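Local atomic coordinates of metallophosphoesterase (PDB entry 4J6O), a protein that probably hydrolyses phosphate monoesters as the manganese-binding 2',3'-phosphatase domain of bacterial Pnkp, part of the Pnkp-Hen1 RNA repair system. Residues Asp15-Ile20 and Lys28-Lys33; Gly22-Leu27 and Leu77-Gly82; Leu203-His208 and Thr234-Pro239; His208-Glu213 and Cys227-Lys232; Asn219-Asp224 and Arg241-Val246. All coordinates share one frame; numbering follows the deposited sequence. Where two conformers were deposited one is given.

Contact 1: residues Asp15-Ile20 and Lys28-Lys33; sequences DIIGDI and KMLLEK. With MN (manganese (II) ion), chain J.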
# COMPACT_ATOMS: atom_id res chain seq x y z
N ASP A 15 4.45 -6.25 10.23
CA ASP A 15 4.49 -7.01 8.99
C ASP A 15 3.99 -6.08 7.93
O ASP A 15 2.86 -5.55 8.04
CB ASP A 15 3.63 -8.25 9.13
CG ASP A 15 4.19 -9.18 10.19
OD1 ASP A 15 5.38 -9.50 10.13
OD2 ASP A 15 3.43 -9.56 11.09
N ILE A 16 4.88 -5.78 7.00
CA ILE A 16 4.67 -4.68 6.04
C ILE A 16 4.29 -5.29 4.70
O ILE A 16 4.99 -6.18 4.20
CB ILE A 16 5.95 -3.84 5.89
CG1 ILE A 16 6.45 -3.36 7.26
CG2 ILE A 16 5.68 -2.64 4.95
CD1 ILE A 16 7.81 -2.74 7.21
N ILE A 17 3.13 -4.90 4.14
CA ILE A 17 2.55 -5.68 3.01
C ILE A 17 2.45 -4.75 1.79
O ILE A 17 1.98 -3.60 1.90
CB ILE A 17 1.17 -6.22 3.38
CG1 ILE A 17 1.33 -7.30 4.48
CG2 ILE A 17 0.50 -6.91 2.18
CD1 ILE A 17 0.07 -7.89 5.02
N GLY A 18 2.86 -5.26 0.63
CA GLY A 18 2.86 -4.48 -0.61
C GLY A 18 1.49 -4.43 -1.28
O GLY A 18 0.47 -4.74 -0.70
N ASP A 19 1.49 -3.96 -2.54
CA ASP A 19 0.22 -3.66 -3.21
C ASP A 19 -0.68 -4.88 -3.32
O ASP A 19 -0.30 -5.92 -3.88
CB ASP A 19 0.52 -3.22 -4.64
CG ASP A 19 1.48 -2.08 -4.73
OD1 ASP A 19 2.56 -2.02 -4.08
OD2 ASP A 19 1.17 -1.19 -5.61
N ILE A 20 -1.91 -4.69 -2.86
CA ILE A 20 -2.89 -5.73 -2.84
C ILE A 20 -3.80 -5.74 -4.06
O ILE A 20 -4.10 -6.83 -4.58
CB ILE A 20 -3.70 -5.65 -1.54
CG1 ILE A 20 -2.74 -5.87 -0.33
CG2 ILE A 20 -4.85 -6.64 -1.55
CD1 ILE A 20 -3.32 -5.33 1.01
N LYS A 28 -5.64 -12.78 2.59
CA LYS A 28 -6.05 -13.62 3.70
C LYS A 28 -5.03 -14.71 3.93
O LYS A 28 -4.64 -14.95 5.09
CB LYS A 28 -7.42 -14.19 3.41
CG LYS A 28 -7.93 -15.19 4.46
CD LYS A 28 -9.28 -15.74 4.07
CE LYS A 28 -9.90 -16.52 5.25
NZ LYS A 28 -9.22 -17.82 5.37
N MET A 29 -4.57 -15.36 2.85
CA MET A 29 -3.52 -16.39 2.95
C MET A 29 -2.25 -15.84 3.61
O MET A 29 -1.68 -16.49 4.50
CB MET A 29 -3.21 -17.00 1.56
CG MET A 29 -4.30 -17.88 1.01
SD MET A 29 -4.00 -18.21 -0.75
CE MET A 29 -2.73 -19.49 -0.59
N LEU A 30 -1.84 -14.63 3.20
CA LEU A 30 -0.59 -14.09 3.69
C LEU A 30 -0.72 -13.74 5.18
O LEU A 30 0.18 -14.00 5.99
CB LEU A 30 -0.19 -12.84 2.85
CG LEU A 30 1.06 -12.14 3.33
CD1 LEU A 30 2.29 -13.07 3.32
CD2 LEU A 30 1.28 -10.99 2.31
N LEU A 31 -1.81 -13.09 5.55
CA LEU A 31 -2.02 -12.77 6.97
C LEU A 31 -2.03 -14.04 7.82
O LEU A 31 -1.41 -14.10 8.90
CB LEU A 31 -3.31 -11.98 7.13
CG LEU A 31 -3.32 -10.50 6.63
CD1 LEU A 31 -4.72 -9.90 6.59
CD2 LEU A 31 -2.37 -9.63 7.44
N GLU A 32 -2.71 -15.07 7.33
CA GLU A 32 -2.80 -16.31 8.12
C GLU A 32 -1.43 -16.94 8.25
O GLU A 32 -1.04 -17.45 9.32
CB GLU A 32 -3.84 -17.26 7.53
CG GLU A 32 -5.23 -16.69 7.75
CD GLU A 32 -6.36 -17.45 7.10
OE1 GLU A 32 -6.16 -18.12 6.07
OE2 GLU A 32 -7.47 -17.36 7.62
N LYS A 33 -0.66 -16.88 7.17
CA LYS A 33 0.69 -17.45 7.19
C LYS A 33 1.56 -16.69 8.17
O LYS A 33 2.47 -17.26 8.78
CB LYS A 33 1.28 -17.35 5.78
CG LYS A 33 2.62 -17.99 5.59
CD LYS A 33 2.93 -17.96 4.08
CE LYS A 33 4.27 -18.55 3.72
NZ LYS A 33 4.33 -18.83 2.27
MN MN J . 0.25 -0.57 -7.46
O HOH W 1 1.39 -2.33 -8.41

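Contact 2: residues Gly22-Leu27 and Leu77-Gly82; sequences GCYDEL and LKLVMG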
# COMPACT_ATOMS: atom_id res chain seq x y z
N GLY A 22 -6.88 -5.54 -4.76
CA GLY A 22 -8.09 -6.34 -4.77
C GLY A 22 -7.89 -7.83 -4.57
O GLY A 22 -8.83 -8.58 -4.70
N CYS A 23 -6.66 -8.24 -4.28
CA CYS A 23 -6.38 -9.67 -4.16
C CYS A 23 -6.68 -10.17 -2.71
O CYS A 23 -5.75 -10.52 -1.98
CB CYS A 23 -4.97 -9.95 -4.52
SG CYS A 23 -4.71 -9.70 -6.34
N TYR A 24 -7.93 -10.16 -2.35
CA TYR A 24 -8.32 -10.60 -1.01
C TYR A 24 -7.85 -12.02 -0.67
O TYR A 24 -7.41 -12.25 0.47
CB TYR A 24 -9.84 -10.50 -0.84
CG TYR A 24 -10.30 -11.02 0.50
CD1 TYR A 24 -10.26 -10.20 1.60
CD2 TYR A 24 -10.69 -12.32 0.64
CE1 TYR A 24 -10.66 -10.67 2.83
CE2 TYR A 24 -11.08 -12.80 1.89
CZ TYR A 24 -11.05 -11.96 2.97
OH TYR A 24 -11.45 -12.42 4.22
N ASP A 25 -7.97 -12.98 -1.60
CA ASP A 25 -7.70 -14.38 -1.22
C ASP A 25 -6.25 -14.49 -0.78
O ASP A 25 -5.93 -15.17 0.24
CB ASP A 25 -7.98 -15.33 -2.39
CG ASP A 25 -9.45 -15.44 -2.73
OD1 ASP A 25 -10.29 -15.11 -1.88
OD2 ASP A 25 -9.74 -15.89 -3.89
N GLU A 26 -5.39 -13.79 -1.52
CA GLU A 26 -3.95 -13.88 -1.27
C GLU A 26 -3.63 -13.11 0.00
O GLU A 26 -2.75 -13.50 0.74
CB GLU A 26 -3.13 -13.28 -2.40
CG GLU A 26 -3.09 -14.15 -3.70
CD GLU A 26 -4.34 -14.05 -4.53
OE1 GLU A 26 -5.26 -13.25 -4.26
OE2 GLU A 26 -4.41 -14.81 -5.53
N LEU A 27 -4.29 -11.99 0.18
CA LEU A 27 -4.15 -11.22 1.45
C LEU A 27 -4.51 -12.08 2.67
O LEU A 27 -3.78 -12.08 3.65
CB LEU A 27 -4.97 -9.92 1.38
CG LEU A 27 -4.92 -9.12 2.68
CD1 LEU A 27 -3.49 -8.77 3.12
CD2 LEU A 27 -5.80 -7.84 2.53
N LEU A 77 -11.01 -3.82 1.08
CA LEU A 77 -11.27 -2.57 1.78
C LEU A 77 -11.87 -2.81 3.15
O LEU A 77 -11.46 -2.21 4.16
CB LEU A 77 -12.21 -1.69 0.95
CG LEU A 77 -11.49 -0.94 -0.16
CD1 LEU A 77 -12.53 -0.42 -1.14
CD2 LEU A 77 -10.68 0.19 0.41
N LYS A 78 -12.85 -3.70 3.20
CA LYS A 78 -13.49 -3.96 4.50
C LYS A 78 -12.48 -4.50 5.51
O LYS A 78 -12.50 -4.15 6.68
CB LYS A 78 -14.63 -4.96 4.33
CG LYS A 78 -15.79 -4.39 3.55
CD LYS A 78 -16.79 -5.45 3.18
CE LYS A 78 -17.75 -4.90 2.15
NZ LYS A 78 -18.82 -5.86 1.97
N LEU A 79 -11.65 -5.41 5.05
CA LEU A 79 -10.67 -6.03 5.93
C LEU A 79 -9.69 -4.98 6.42
O LEU A 79 -9.45 -4.87 7.61
CB LEU A 79 -9.96 -7.21 5.23
CG LEU A 79 -8.87 -7.86 6.06
CD1 LEU A 79 -9.56 -8.64 7.18
CD2 LEU A 79 -8.00 -8.81 5.20
N VAL A 80 -9.09 -4.22 5.49
CA VAL A 80 -8.07 -3.25 5.89
C VAL A 80 -8.62 -2.11 6.77
O VAL A 80 -8.00 -1.73 7.79
CB VAL A 80 -7.39 -2.64 4.63
CG1 VAL A 80 -6.42 -1.56 5.05
CG2 VAL A 80 -6.69 -3.75 3.90
N MET A 81 -9.80 -1.62 6.41
CA MET A 81 -10.42 -0.59 7.24
C MET A 81 -10.72 -1.03 8.69
O MET A 81 -10.48 -0.28 9.65
CB MET A 81 -11.70 -0.11 6.57
CG MET A 81 -11.34 0.69 5.36
SD MET A 81 -12.78 1.49 4.73
CE MET A 81 -13.36 0.16 3.83
N GLY A 82 -11.19 -2.27 8.83
CA GLY A 82 -11.37 -2.85 10.15
C GLY A 82 -10.07 -3.00 10.95
O GLY A 82 -10.06 -2.90 12.18

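Contact 3: residues Leu203-His208 and Thr234-Pro239; sequences LVVYGH and TAYRYP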
# COMPACT_ATOMS: atom_id res chain seq x y z
N LEU A 203 15.64 2.47 7.47
CA LEU A 203 15.30 1.51 6.45
C LEU A 203 13.97 1.94 5.82
O LEU A 203 13.01 2.18 6.55
CB LEU A 203 15.10 0.17 7.13
CG LEU A 203 14.44 -0.94 6.32
CD1 LEU A 203 15.33 -1.37 5.17
CD2 LEU A 203 14.16 -2.15 7.24
N VAL A 204 13.89 2.04 4.48
CA VAL A 204 12.64 2.44 3.85
C VAL A 204 12.06 1.24 3.17
O VAL A 204 12.67 0.68 2.26
CB VAL A 204 12.84 3.55 2.76
CG1 VAL A 204 11.50 4.02 2.22
CG2 VAL A 204 13.68 4.70 3.35
N VAL A 205 10.86 0.84 3.61
CA VAL A 205 10.15 -0.28 2.96
C VAL A 205 9.01 0.36 2.17
O VAL A 205 8.22 1.14 2.72
CB VAL A 205 9.63 -1.23 4.00
CG1 VAL A 205 8.95 -2.43 3.36
CG2 VAL A 205 10.78 -1.71 4.93
N TYR A 206 8.94 0.05 0.88
CA TYR A 206 8.01 0.72 -0.01
C TYR A 206 7.54 -0.24 -1.09
O TYR A 206 7.98 -1.40 -1.10
CB TYR A 206 8.67 2.02 -0.59
CG TYR A 206 9.80 1.75 -1.57
CD1 TYR A 206 11.06 1.34 -1.14
CD2 TYR A 206 9.59 1.98 -2.91
CE1 TYR A 206 12.07 1.09 -2.05
CE2 TYR A 206 10.59 1.74 -3.85
CZ TYR A 206 11.82 1.28 -3.40
OH TYR A 206 12.82 1.06 -4.30
N GLY A 207 6.63 0.22 -1.96
CA GLY A 207 6.05 -0.67 -2.95
C GLY A 207 5.73 0.14 -4.21
O GLY A 207 4.54 0.42 -4.48
N HIS A 208 6.76 0.53 -4.96
CA HIS A 208 6.52 1.41 -6.08
C HIS A 208 6.26 0.64 -7.35
O HIS A 208 5.21 0.04 -7.48
CB HIS A 208 7.68 2.42 -6.28
CG HIS A 208 7.32 3.59 -7.13
ND1 HIS A 208 6.03 3.87 -7.55
CD2 HIS A 208 8.10 4.59 -7.60
CE1 HIS A 208 6.05 4.98 -8.30
NE2 HIS A 208 7.28 5.43 -8.33
N THR A 234 3.81 -9.98 -1.02
CA THR A 234 4.93 -10.06 -0.09
C THR A 234 4.67 -9.28 1.20
O THR A 234 4.17 -8.10 1.16
CB THR A 234 6.22 -9.53 -0.77
OG1 THR A 234 6.56 -10.44 -1.83
CG2 THR A 234 7.36 -9.44 0.24
N ALA A 235 5.09 -9.87 2.32
CA ALA A 235 5.20 -9.12 3.58
C ALA A 235 6.65 -9.08 3.99
O ALA A 235 7.38 -10.06 3.80
CB ALA A 235 4.40 -9.80 4.74
N TYR A 236 7.06 -7.97 4.58
CA TYR A 236 8.39 -7.81 5.14
C TYR A 236 8.22 -7.72 6.64
O TYR A 236 7.49 -6.85 7.16
CB TYR A 236 9.04 -6.53 4.55
CG TYR A 236 10.46 -6.25 5.01
CD1 TYR A 236 10.71 -5.61 6.24
CD2 TYR A 236 11.54 -6.54 4.21
CE1 TYR A 236 12.02 -5.34 6.64
CE2 TYR A 236 12.84 -6.25 4.59
CZ TYR A 236 13.06 -5.66 5.79
OH TYR A 236 14.36 -5.36 6.12
N ARG A 237 8.87 -8.67 7.36
CA ARG A 237 8.70 -8.71 8.80
C ARG A 237 9.82 -7.88 9.41
O ARG A 237 10.99 -8.01 9.07
CB ARG A 237 8.80 -10.17 9.29
CG ARG A 237 7.90 -11.05 8.51
CD ARG A 237 7.79 -12.44 9.13
NE ARG A 237 7.04 -12.47 10.37
CZ ARG A 237 7.54 -12.96 11.52
NH1 ARG A 237 8.80 -13.40 11.62
NH2 ARG A 237 6.79 -12.99 12.61
N TYR A 238 9.41 -6.93 10.23
CA TYR A 238 10.30 -6.00 10.91
C TYR A 238 10.16 -6.16 12.42
O TYR A 238 9.05 -6.16 12.92
CB TYR A 238 9.88 -4.58 10.53
CG TYR A 238 10.76 -3.51 11.14
CD1 TYR A 238 10.48 -3.04 12.40
CD2 TYR A 238 11.87 -3.01 10.47
CE1 TYR A 238 11.30 -2.07 12.99
CE2 TYR A 238 12.68 -2.02 11.03
CZ TYR A 238 12.39 -1.59 12.32
OH TYR A 238 13.18 -0.62 12.92
N PRO A 239 11.29 -6.23 13.16
CA PRO A 239 12.68 -5.99 12.75
C PRO A 239 13.43 -7.22 12.30
O PRO A 239 14.64 -7.07 12.06
CB PRO A 239 13.33 -5.45 14.03
CG PRO A 239 12.60 -6.22 15.09
CD PRO A 239 11.16 -6.28 14.63

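Contact 4: residues His208-Glu213 and Cys227-Lys232; sequences HTPQAE and CVFGGK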
# COMPACT_ATOMS: atom_id res chain seq x y z
N HIS A 208 6.76 0.53 -4.96
CA HIS A 208 6.52 1.41 -6.08
C HIS A 208 6.26 0.64 -7.35
O HIS A 208 5.21 0.04 -7.48
CB HIS A 208 7.68 2.42 -6.28
CG HIS A 208 7.32 3.59 -7.13
ND1 HIS A 208 6.03 3.87 -7.55
CD2 HIS A 208 8.10 4.59 -7.60
CE1 HIS A 208 6.05 4.98 -8.30
NE2 HIS A 208 7.28 5.43 -8.33
N THR A 209 7.16 0.67 -8.33
CA THR A 209 6.86 -0.10 -9.53
C THR A 209 7.00 -1.59 -9.18
O THR A 209 7.91 -2.02 -8.44
CB THR A 209 7.75 0.33 -10.72
OG1 THR A 209 9.11 0.08 -10.42
CG2 THR A 209 7.59 1.80 -10.96
N PRO A 210 6.10 -2.42 -9.71
CA PRO A 210 6.12 -3.85 -9.35
C PRO A 210 7.34 -4.59 -9.90
O PRO A 210 7.85 -4.28 -10.99
CB PRO A 210 4.81 -4.39 -9.97
CG PRO A 210 4.37 -3.36 -10.92
CD PRO A 210 4.87 -2.03 -10.40
N GLN A 211 7.79 -5.57 -9.11
CA GLN A 211 9.02 -6.29 -9.40
C GLN A 211 8.75 -7.78 -9.32
O GLN A 211 7.83 -8.21 -8.64
CB GLN A 211 10.10 -5.94 -8.38
CG GLN A 211 10.32 -4.43 -8.18
CD GLN A 211 11.03 -3.79 -9.34
OE1 GLN A 211 11.93 -4.38 -9.94
NE2 GLN A 211 10.64 -2.57 -9.68
N ALA A 212 9.56 -8.61 -9.99
CA ALA A 212 9.39 -10.04 -9.80
C ALA A 212 9.81 -10.53 -8.43
O ALA A 212 9.20 -11.44 -7.88
CB ALA A 212 10.11 -10.84 -10.94
N GLU A 213 10.84 -9.92 -7.86
CA GLU A 213 11.27 -10.29 -6.52
C GLU A 213 11.55 -8.99 -5.80
O GLU A 213 11.71 -7.93 -6.44
CB GLU A 213 12.56 -11.12 -6.56
CG GLU A 213 12.41 -12.45 -7.30
CD GLU A 213 11.55 -13.45 -6.54
OE1 GLU A 213 11.41 -13.32 -5.29
OE2 GLU A 213 11.04 -14.39 -7.19
N CYS A 227 1.42 -9.01 -7.10
CA CYS A 227 0.44 -10.07 -6.85
C CYS A 227 -0.66 -10.09 -7.90
O CYS A 227 -0.98 -11.14 -8.48
CB CYS A 227 -0.15 -9.83 -5.46
SG CYS A 227 -1.27 -11.17 -5.00
N VAL A 228 -1.26 -8.94 -8.16
CA VAL A 228 -2.38 -8.97 -9.07
C VAL A 228 -2.07 -9.32 -10.53
O VAL A 228 -2.96 -9.77 -11.25
CB VAL A 228 -3.15 -7.61 -8.98
CG1 VAL A 228 -2.36 -6.48 -9.70
CG2 VAL A 228 -4.58 -7.73 -9.54
N PHE A 229 -0.79 -9.19 -10.88
CA PHE A 229 -0.29 -9.51 -12.21
C PHE A 229 0.11 -10.97 -12.36
O PHE A 229 0.76 -11.35 -13.33
CB PHE A 229 0.89 -8.60 -12.54
CG PHE A 229 0.58 -7.16 -12.42
CD1 PHE A 229 -0.40 -6.60 -13.24
CD2 PHE A 229 1.19 -6.34 -11.46
CE1 PHE A 229 -0.69 -5.22 -13.13
CE2 PHE A 229 0.87 -4.95 -11.32
CZ PHE A 229 -0.08 -4.40 -12.19
N GLY A 230 -0.23 -11.82 -11.36
CA GLY A 230 0.18 -13.22 -11.38
C GLY A 230 1.54 -13.45 -10.69
O GLY A 230 2.18 -14.51 -10.84
N GLY A 231 2.00 -12.46 -9.92
CA GLY A 231 3.25 -12.60 -9.17
C GLY A 231 2.98 -13.13 -7.79
O GLY A 231 2.47 -14.26 -7.64
N LYS A 232 3.30 -12.34 -6.77
CA LYS A 232 3.08 -12.79 -5.40
C LYS A 232 2.86 -11.58 -4.52
O LYS A 232 3.23 -10.47 -4.88
CB LYS A 232 4.21 -13.63 -4.88
CG LYS A 232 5.55 -13.03 -4.84
CD LYS A 232 6.60 -14.21 -4.90
CE LYS A 232 7.99 -13.67 -5.13
NZ LYS A 232 8.95 -14.78 -4.82

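Contact 5: residues Asn219-Asp224 and Arg241-Val246; sequences NTINID and REIVDV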
# COMPACT_ATOMS: atom_id res chain seq x y z
N ASN A 219 19.72 1.17 2.00
CA ASN A 219 18.85 0.87 3.10
C ASN A 219 17.39 0.94 2.64
O ASN A 219 16.60 1.61 3.30
CB ASN A 219 19.07 1.89 4.22
CG ASN A 219 18.75 1.33 5.60
OD1 ASN A 219 18.64 0.13 5.80
ND2 ASN A 219 18.63 2.22 6.58
N THR A 220 17.04 0.29 1.53
CA THR A 220 15.65 0.41 1.04
C THR A 220 15.23 -0.90 0.47
O THR A 220 16.06 -1.63 -0.04
CB THR A 220 15.43 1.52 -0.08
OG1 THR A 220 15.93 1.07 -1.35
CG2 THR A 220 16.13 2.84 0.28
N ILE A 221 13.93 -1.16 0.42
CA ILE A 221 13.48 -2.39 -0.25
C ILE A 221 12.08 -2.20 -0.81
O ILE A 221 11.17 -1.76 -0.11
CB ILE A 221 13.50 -3.60 0.72
CG1 ILE A 221 13.04 -4.89 -0.02
CG2 ILE A 221 12.71 -3.38 2.01
CD1 ILE A 221 13.32 -6.16 0.79
N ASN A 222 11.92 -2.54 -2.07
CA ASN A 222 10.63 -2.42 -2.73
C ASN A 222 10.01 -3.82 -2.65
O ASN A 222 10.59 -4.79 -3.17
CB ASN A 222 10.87 -2.03 -4.19
CG ASN A 222 9.57 -1.95 -5.01
OD1 ASN A 222 8.52 -2.40 -4.58
ND2 ASN A 222 9.67 -1.39 -6.23
N ILE A 223 8.88 -3.91 -1.99
CA ILE A 223 8.24 -5.22 -1.82
C ILE A 223 6.95 -5.43 -2.65
O ILE A 223 6.16 -6.33 -2.38
CB ILE A 223 7.93 -5.50 -0.32
CG1 ILE A 223 6.92 -4.52 0.24
CG2 ILE A 223 9.23 -5.53 0.51
CD1 ILE A 223 6.39 -4.98 1.66
N ASP A 224 6.75 -4.59 -3.67
CA ASP A 224 5.64 -4.87 -4.60
C ASP A 224 6.04 -5.92 -5.62
O ASP A 224 6.66 -5.56 -6.63
CB ASP A 224 5.22 -3.58 -5.32
CG ASP A 224 4.05 -3.80 -6.27
OD1 ASP A 224 3.54 -4.93 -6.29
OD2 ASP A 224 3.62 -2.83 -6.96
N ARG A 241 13.54 -8.49 9.45
CA ARG A 241 14.06 -8.34 8.10
C ARG A 241 13.95 -9.67 7.35
O ARG A 241 14.88 -10.11 6.69
CB ARG A 241 15.47 -7.72 8.11
CG ARG A 241 15.47 -6.38 8.88
CD ARG A 241 16.61 -5.49 8.54
NE ARG A 241 16.62 -4.35 9.44
CZ ARG A 241 17.30 -3.24 9.20
NH1 ARG A 241 17.28 -2.25 10.09
NH2 ARG A 241 18.01 -3.13 8.08
N GLU A 242 12.75 -10.26 7.47
CA GLU A 242 12.42 -11.52 6.77
C GLU A 242 11.33 -11.30 5.75
O GLU A 242 10.35 -10.57 6.01
CB GLU A 242 11.88 -12.51 7.77
CG GLU A 242 12.94 -12.97 8.72
CD GLU A 242 12.40 -13.83 9.84
OE1 GLU A 242 11.16 -14.05 9.91
OE2 GLU A 242 13.24 -14.29 10.66
N ILE A 243 11.48 -11.97 4.61
CA ILE A 243 10.49 -11.96 3.54
C ILE A 243 9.56 -13.17 3.66
O ILE A 243 10.03 -14.31 3.77
CB ILE A 243 11.17 -11.99 2.19
CG1 ILE A 243 12.11 -10.79 2.01
CG2 ILE A 243 10.14 -12.02 1.06
CD1 ILE A 243 11.49 -9.49 2.37
N VAL A 244 8.25 -12.92 3.65
CA VAL A 244 7.21 -13.97 3.62
C VAL A 244 6.29 -13.66 2.46
O VAL A 244 5.93 -12.50 2.27
CB VAL A 244 6.38 -14.01 4.91
CG1 VAL A 244 5.25 -15.05 4.83
CG2 VAL A 244 7.32 -14.33 6.11
N ASP A 245 5.95 -14.64 1.65
CA ASP A 245 5.10 -14.34 0.48
C ASP A 245 4.11 -15.44 0.16
O ASP A 245 4.24 -16.58 0.62
CB ASP A 245 5.94 -13.91 -0.73
CG ASP A 245 6.96 -14.96 -1.18
OD1 ASP A 245 6.59 -16.15 -1.24
OD2 ASP A 245 8.10 -14.57 -1.53
N VAL A 246 3.06 -15.06 -0.56
CA VAL A 246 2.07 -16.01 -1.06
C VAL A 246 1.97 -15.82 -2.57
O VAL A 246 1.77 -14.71 -3.05
CB VAL A 246 0.70 -15.74 -0.49
CG1 VAL A 246 -0.35 -16.55 -1.21
CG2 VAL A 246 0.68 -16.07 1.03
O HOH W 2 18.72 -0.11 8.78

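Contact 1: residues Asp15-Ile20 and Lys28-Lys33
Ile-17 meets two successive leucines of the helix, one with each of its branches. Its CG2 methyl points tip to tip at Leu-30, coming 4.2 Å from Leu-30 CD2. The longer arm carries Ile-17 CD1 to 3.9 Å from Leu-31 CD2, and here the two side chains cross at about a right angle. This fork depends on chi1 of Ile-17 (-68°), which sets CG1 beside the backbone N while CG2 lies anti to it. A beta-branched residue suits the strand and offers two apolar prongs; leucines suit a helix face turned inward.

This is the first beta-alpha unit of the calcineurin-like fold: strand 14-17 runs into a loop, and helix 24-33 folds back over the sheet. Val-60 of the neighbouring strand touches both Ile-17 and Leu-31, Ala-235 on the other side touches Ile-17 and Leu-30, and Val-244 and Val-246 of strand 242-247 also touch Leu-30, so the helix spans four strands. Further out, on the helix's exposed flank, Lys-28 NZ forms a salt bridge with Glu-32 OE2 one turn on, at 2.9 Å. Beyond the strand's end, Gly-18 leads to Asp-19, whose OD2 binds the manganese ion at 2.2 Å. Water 1 lies 2.3 Å from the same manganese, to which His-21 and Asp-65 also bind; Asp-19 and His-21 form the Asp-X-His signature of the family.

Contact 2: residues Gly22-Leu27 and Leu77-Gly82
Leu-27 and Leu-79 join two helices, 24-33 and 73-86, that pack beside each other over the five-stranded sheet. Each helix lies in a beta-alpha-beta crossover, the first between strands 14-17 and 59-62, the second leading from 59-62 toward 89-91. The tight part is a tip-to-tip meeting of methyls, with Leu-27 CD2 only 3.6 Å from Leu-79 CD2. Both leucines hold CG anti to the backbone N (chi1 177° in each), which extends them into the gap between the helices, and leucine is suited to such a seam because its branched end is compact and wholly apolar.

The packing slackens on both sides of this pair. Leu-27 CD2 is 4.4 Å from Val-80 CG2. On the other flank the Tyr-24 ring crosses Leu-79 at about a right angle, Tyr-24 CE1 coming 4.0 Å from Leu-79 CD2, and the methyl approaches the ring obliquely.

The contact itself is buried; nearer solvent is Asp-25, partly exposed, which forms a salt bridge with Lys-72. At the helix start, Cys-23 holds the N-cap position and its O accepts from Leu-27 N. The positive phi of Gly-22 (78°) suits a residue without a side chain. Asp-25 OD1 lies at the edge of the Tyr-24 ring and in its plane, 3.8 Å from CD2 of that tyrosine.

Contact 3: residues Leu203-His208 and Thr234-Pro239
The two sheets of the calcineurin-like beta sandwich face each other here: strand 203-206 belongs to the six-stranded sheet and strand 234-238 to the five-stranded one. The strand axes pass 9.4 Å apart and run nearly antiparallel, at 157°, a separation bridged by side chains. Leu-203 and Tyr-236 come from opposite directions, and the CD2 methyl of Leu-203 lies 3.4 Å from Tyr-236 OH. Leu-203 CD2 also sits at the edge of the Tyr-238 ring, near its plane, 4.1 Å from Tyr-238 CD2. Val-205 lays CG2 over one face of Tyr-236, 4.1 Å above the plane and offset toward the rim. Long, flat tyrosines span the gap, while compact Leu-203 and Val-205 fill in around them. At its far end Tyr-238 OH finds a hydrogen-bond partner in Asp-147. Between these two segments the joint is purely van der Waals, which suggests that at this point the sheets are matched by shape rather than by directional bonds.

Contact 4: residues His208-Glu213 and Cys227-Lys232
Two irregular loops run roughly side by side, with CA 210 to 213 and CA 229 to 232 heading 37° apart and the CA atoms of Ala-212 and Gly-231 6.7 Å from each other. Both lie at the rim of the metal site of the calcineurin-like fold. The first starts at His-208, which follows Gly-207 in a Gly-His pair like that of related phosphoesterases, and the side chain of Pro-210 is about 6 Å from manganese.

At that inner end Pro-210 CG touches Phe-229 CE2 at 3.9 Å, with CG coming obliquely to the ring; both are rigid, apolar groups. Midway, Gly-231 brings only backbone to the contact. At Gly-230 (phi 90°) a CB would press on the carbonyl O of Phe-229, which explains the glycine. At the outer end a salt bridge clips the loops together. Glu-213 bends at chi2 to bring its carboxylate round, while Lys-232 runs extended beyond CG, and Lys-232 NZ reaches Glu-213 OE1 on its syn side at 2.9 Å, with a weak second bond to OE2. The same NZ also has a weak, long ion pair with Asp-245. Within the first loop, Gln-211 folds back on its own backbone: Gln-211 NE2 donates to Thr-209 O at 3.0 Å, approaching from above the carbonyl plane.

Contact 5: residues Asn219-Asp224 and Arg241-Val246
Ile-221 and Arg-241 mark the nearest backbone approach of these segments, their CA atoms 10.3 Å apart, a distance spanned by side chains alone. Strand 220-222 gives way to a turn at Ile-223, while strand 242-247 starts just after Arg-241, which has a positive phi and with Glu-242 faces Arg-237 in a G1 beta bulge.

In the middle, Ile-221 and Ile-243 reach toward each other tip to tip, with CD1 of Ile-221 4.1 Å from CD1 of Ile-243. Isoleucine suits both places, being favoured in strands and long enough to cover half the gap. Ile-221 has CG1 anti to the backbone N (chi1 -179°), which directs its long arm across.

Nearer the surface the contact turns polar. Asn-219 OD1 stands 4.0 Å from Arg-241 NH2, the amide and guanidinium planes 27° apart, and water 2 bridges the residues. The water donates to Asn-219 OD1 at 3.0 Å and accepts from Arg-241 NH1 at 2.9 Å, lying in the guanidinium plane. Asn-219 was modelled in two conformers, so the bridge is less certain.

Past the strand, Asn-222 OD1 accepts from Asp-224 N at 3.0 Å (N-H...O angle 164°), an Asx turn that bends the chain toward the metal site. The contact lies where the outermost strand 242-247 of one sheet faces strand 220-222 of the other, in the two-sheet sandwich of the calcineurin-like fold.

Overall arrangement
From the N terminus, contact 1 closes the short loop between strand 14-17 and helix 24-33. Contact 2 crosses it, since 22-27 lies inside that loop, and brings in helix 73-86; Leu-31 CD1 meets Leu-79 CD2, where the two contacts share helix 24-33. After a long stretch of chain, contact 3 closes the loop from strand 203-206 to strand 234-238, tying sheet to sheet. Contact 4 nests inside it, sharing His-208, and links loops beside the manganese. Contact 5 crosses both, joining the two sheets again about 5 Å (between centres) from contact 3. Strands 14-17, 232-238 and 242-247 connect contacts 1, 3 and 5 through one sheet.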